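Long-range contact in ribulose-bisphosphate carboxylase (Alicyclobacillus acidocaldarius subsp. acidocaldarius, PDB 4NAS), which belongs to the RuBisCO large-chain family, joining an N-terminal alpha+beta domain to a TIM-barrel domain that holds a bound calcium ion: residues P143-I148 with A377-I382. Sequence-based numbering, arbitrary orientation.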
ATOM      1  N   PRO B 143       2.203 -22.261 -23.868  1.00 24.46           N
ATOM      2  CA  PRO B 143       2.672 -21.427 -22.757  1.00 25.78           C
ATOM      3  C   PRO B 143       3.982 -20.727 -23.113  1.00 26.79           C
ATOM      4  O   PRO B 143       4.798 -21.247 -23.889  1.00 25.09           O
ATOM      5  CB  PRO B 143       2.912 -22.441 -21.634  1.00 19.65           C
ATOM      6  CG  PRO B 143       1.894 -23.512 -21.906  1.00 25.83           C
ATOM      7  CD  PRO B 143       1.711 -23.570 -23.417  1.00 26.10           C
ATOM      8  N   LEU B 144       4.163 -19.540 -22.551  1.00 25.47           N
ATOM      9  CA  LEU B 144       5.396 -18.797 -22.710  1.00 24.53           C
ATOM     10  C   LEU B 144       6.380 -19.265 -21.654  1.00 24.62           C
ATOM     11  O   LEU B 144       5.975 -19.831 -20.639  1.00 27.17           O
ATOM     12  CB  LEU B 144       5.109 -17.313 -22.529  1.00 21.89           C
ATOM     13  CG  LEU B 144       4.647 -16.543 -23.768  1.00 30.58           C
ATOM     14  CD1 LEU B 144       3.248 -16.921 -24.226  1.00 37.36           C
ATOM     15  CD2 LEU B 144       4.744 -15.054 -23.474  1.00 25.45           C
ATOM     16  N   VAL B 145       7.668 -19.032 -21.872  1.00 23.30           N
ATOM     17  CA  VAL B 145       8.671 -19.466 -20.899  1.00 21.83           C
ATOM     18  C   VAL B 145       9.447 -18.250 -20.441  1.00 22.34           C
ATOM     19  O   VAL B 145       9.959 -17.490 -21.270  1.00 22.50           O
ATOM     20  CB  VAL B 145       9.668 -20.514 -21.490  1.00 23.62           C
ATOM     21  CG1 VAL B 145      10.720 -20.906 -20.468  1.00 31.59           C
ATOM     22  CG2 VAL B 145       8.928 -21.759 -21.995  1.00 24.02           C
HETATM   23  N   MSE B 146       9.513 -18.060 -19.126  1.00 20.60           N
HETATM   24  CA  MSE B 146      10.241 -16.933 -18.556  1.00 21.12           C
HETATM   25  C   MSE B 146      11.325 -17.383 -17.571  1.00 28.39           C
HETATM   26  O   MSE B 146      11.079 -18.248 -16.729  1.00 33.40           O
HETATM   27  CB  MSE B 146       9.272 -15.963 -17.874  1.00 18.85           C
HETATM   28  CG  MSE B 146       9.936 -14.751 -17.223  1.00 18.69           C
HETATM   29 SE   MSE B 146       8.524 -13.469 -16.724  0.59 22.87          SE
HETATM   30  CE  MSE B 146       7.683 -14.540 -15.354  1.00 19.57           C
ATOM     31  N   SER B 147      12.524 -16.811 -17.706  1.00 23.22           N
ATOM     32  CA  SER B 147      13.645 -17.070 -16.781  1.00 22.51           C
ATOM     33  C   SER B 147      13.894 -15.836 -15.890  1.00 27.16           C
ATOM     34  O   SER B 147      13.567 -14.709 -16.262  1.00 25.77           O
ATOM     35  CB  SER B 147      14.918 -17.490 -17.552  1.00 25.11           C
ATOM     36  OG  SER B 147      15.961 -17.914 -16.682  1.00 30.26           O
ATOM     37  N   ILE B 148      14.409 -16.053 -14.682  1.00 22.61           N
ATOM     38  CA  ILE B 148      14.717 -14.948 -13.783  1.00 21.43           C
ATOM     39  C   ILE B 148      16.203 -14.928 -13.441  1.00 22.88           C
ATOM     40  O   ILE B 148      16.755 -15.959 -13.074  1.00 28.37           O
ATOM     41  CB  ILE B 148      13.929 -15.071 -12.457  1.00 27.44           C
ATOM     42  CG1 ILE B 148      12.429 -15.220 -12.736  1.00 24.23           C
ATOM     43  CG2 ILE B 148      14.241 -13.896 -11.547  1.00 29.37           C
ATOM     44  CD1 ILE B 148      11.645 -15.932 -11.646  1.00 23.32           C
ATOM     45  N   ALA B 377      14.709 -27.876 -21.402  1.00 30.24           N
ATOM     46  CA  ALA B 377      13.834 -28.777 -20.640  1.00 33.18           C
ATOM     47  C   ALA B 377      12.357 -28.407 -20.689  1.00 28.27           C
ATOM     48  O   ALA B 377      11.498 -29.273 -20.858  1.00 27.45           O
ATOM     49  CB  ALA B 377      14.275 -28.826 -19.190  1.00 28.84           C
ATOM     50  N   PHE B 378      12.052 -27.127 -20.510  1.00 29.87           N
ATOM     51  CA  PHE B 378      10.659 -26.703 -20.526  1.00 26.32           C
ATOM     52  C   PHE B 378      10.090 -26.858 -21.928  1.00 25.32           C
ATOM     53  O   PHE B 378       8.979 -27.359 -22.113  1.00 29.28           O
ATOM     54  CB  PHE B 378      10.495 -25.270 -20.007  1.00 21.21           C
ATOM     55  CG  PHE B 378      10.607 -25.153 -18.506  1.00 28.04           C
ATOM     56  CD1 PHE B 378       9.515 -25.439 -17.689  1.00 27.24           C
ATOM     57  CD2 PHE B 378      11.790 -24.737 -17.909  1.00 25.36           C
ATOM     58  CE1 PHE B 378       9.611 -25.339 -16.303  1.00 30.00           C
ATOM     59  CE2 PHE B 378      11.894 -24.635 -16.534  1.00 20.42           C
ATOM     60  CZ  PHE B 378      10.802 -24.935 -15.726  1.00 25.82           C
ATOM     61  N   PHE B 379      10.855 -26.444 -22.923  1.00 23.62           N
ATOM     62  CA  PHE B 379      10.440 -26.648 -24.298  1.00 24.66           C
ATOM     63  C   PHE B 379      10.259 -28.138 -24.666  1.00 30.59           C
ATOM     64  O   PHE B 379       9.353 -28.483 -25.432  1.00 32.95           O
ATOM     65  CB  PHE B 379      11.367 -25.879 -25.256  1.00 31.89           C
ATOM     66  CG  PHE B 379      11.115 -24.388 -25.260  1.00 34.57           C
ATOM     67  CD1 PHE B 379      10.011 -23.859 -25.925  1.00 34.52           C
ATOM     68  CD2 PHE B 379      11.956 -23.519 -24.585  1.00 34.37           C
ATOM     69  CE1 PHE B 379       9.753 -22.491 -25.918  1.00 34.14           C
ATOM     70  CE2 PHE B 379      11.701 -22.137 -24.576  1.00 29.28           C
ATOM     71  CZ  PHE B 379      10.603 -21.630 -25.248  1.00 31.94           C
ATOM     72  N   ASP B 380      11.075 -29.018 -24.083  1.00 27.82           N
ATOM     73  CA  ASP B 380      10.920 -30.468 -24.289  1.00 30.34           C
ATOM     74  C   ASP B 380       9.571 -30.994 -23.754  1.00 32.96           C
ATOM     75  O   ASP B 380       8.888 -31.809 -24.397  1.00 31.85           O
ATOM     76  CB  ASP B 380      12.078 -31.241 -23.631  1.00 31.05           C
ATOM     77  CG  ASP B 380      13.416 -31.035 -24.342  1.00 30.58           C
ATOM     78  OD1 ASP B 380      13.408 -30.796 -25.566  1.00 32.02           O
ATOM     79  OD2 ASP B 380      14.479 -31.126 -23.670  1.00 31.86           O
ATOM     80  N   ALA B 381       9.201 -30.521 -22.573  1.00 29.82           N
ATOM     81  CA  ALA B 381       7.924 -30.865 -21.949  1.00 32.29           C
ATOM     82  C   ALA B 381       6.743 -30.275 -22.708  1.00 27.58           C
ATOM     83  O   ALA B 381       5.697 -30.909 -22.836  1.00 34.53           O
ATOM     84  CB  ALA B 381       7.909 -30.391 -20.496  1.00 32.75           C
ATOM     85  N   ILE B 382       6.902 -29.047 -23.187  1.00 31.60           N
ATOM     86  CA  ILE B 382       5.896 -28.440 -24.052  1.00 25.75           C
ATOM     87  C   ILE B 382       5.689 -29.325 -25.279  1.00 30.86           C
ATOM     88  O   ILE B 382       4.555 -29.643 -25.650  1.00 30.95           O
ATOM     89  CB  ILE B 382       6.285 -26.995 -24.445  1.00 24.73           C
ATOM     90  CG1 ILE B 382       6.043 -26.057 -23.250  1.00 27.72           C
ATOM     91  CG2 ILE B 382       5.504 -26.535 -25.697  1.00 26.64           C
ATOM     92  CD1 ILE B 382       6.359 -24.581 -23.509  1.00 33.68           C
TER
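Val145 is the bump of this contact: its CG2 methyl drops into a three-sided corner on helix 377-382 formed by Phe378, Phe379 and Ile382. Phe378 and Ile382 point at the strand, whereas the Phe379 ring swings in from the flank. The floor is the CB of Phe378, 4.3 Å from Val145 CG2. One wall is the Phe379 ring, its plane presented to the valine in a CH-pi contact, with CG2 4.0 Å from the ring centroid. The methyl stands 24° off the ring normal, displaced toward the rim. The third side, roughly at right angles to the other two, is the tip of Ile382, whose CD1 comes within 4.1 Å of the same methyl. Val145 offers this branch because CG1 is anti to the backbone N (chi1 178°), which leaves CG2 anti to the carbonyl carbon and aimed at the helix. Ile382 is extended to its end, and this stretches CD1 out to the strand, where it also meets the carbonyl oxygen of Pro143 at 3.7 Å and, more loosely, the CB of the proline ring. The interlock is mostly apolar and small, burying 213 Å² in all. Strand and helix run nearly antiparallel, at 162°, with their axes 9.8 Å apart, the layering of a barrel strand beneath an outer helix in a TIM barrel. Asp173 accepts a hydrogen bond from the Val145 backbone N, while Leu144 and Met146 make backbone bonds to the parallel strand 357-359 and its flanking residues. Helix 345-352 closes in from beside helix 371-386, with Tyr349 touching both Pro143 and Ile382 and Val345 packing on Phe378, while Arg142 touches Phe379.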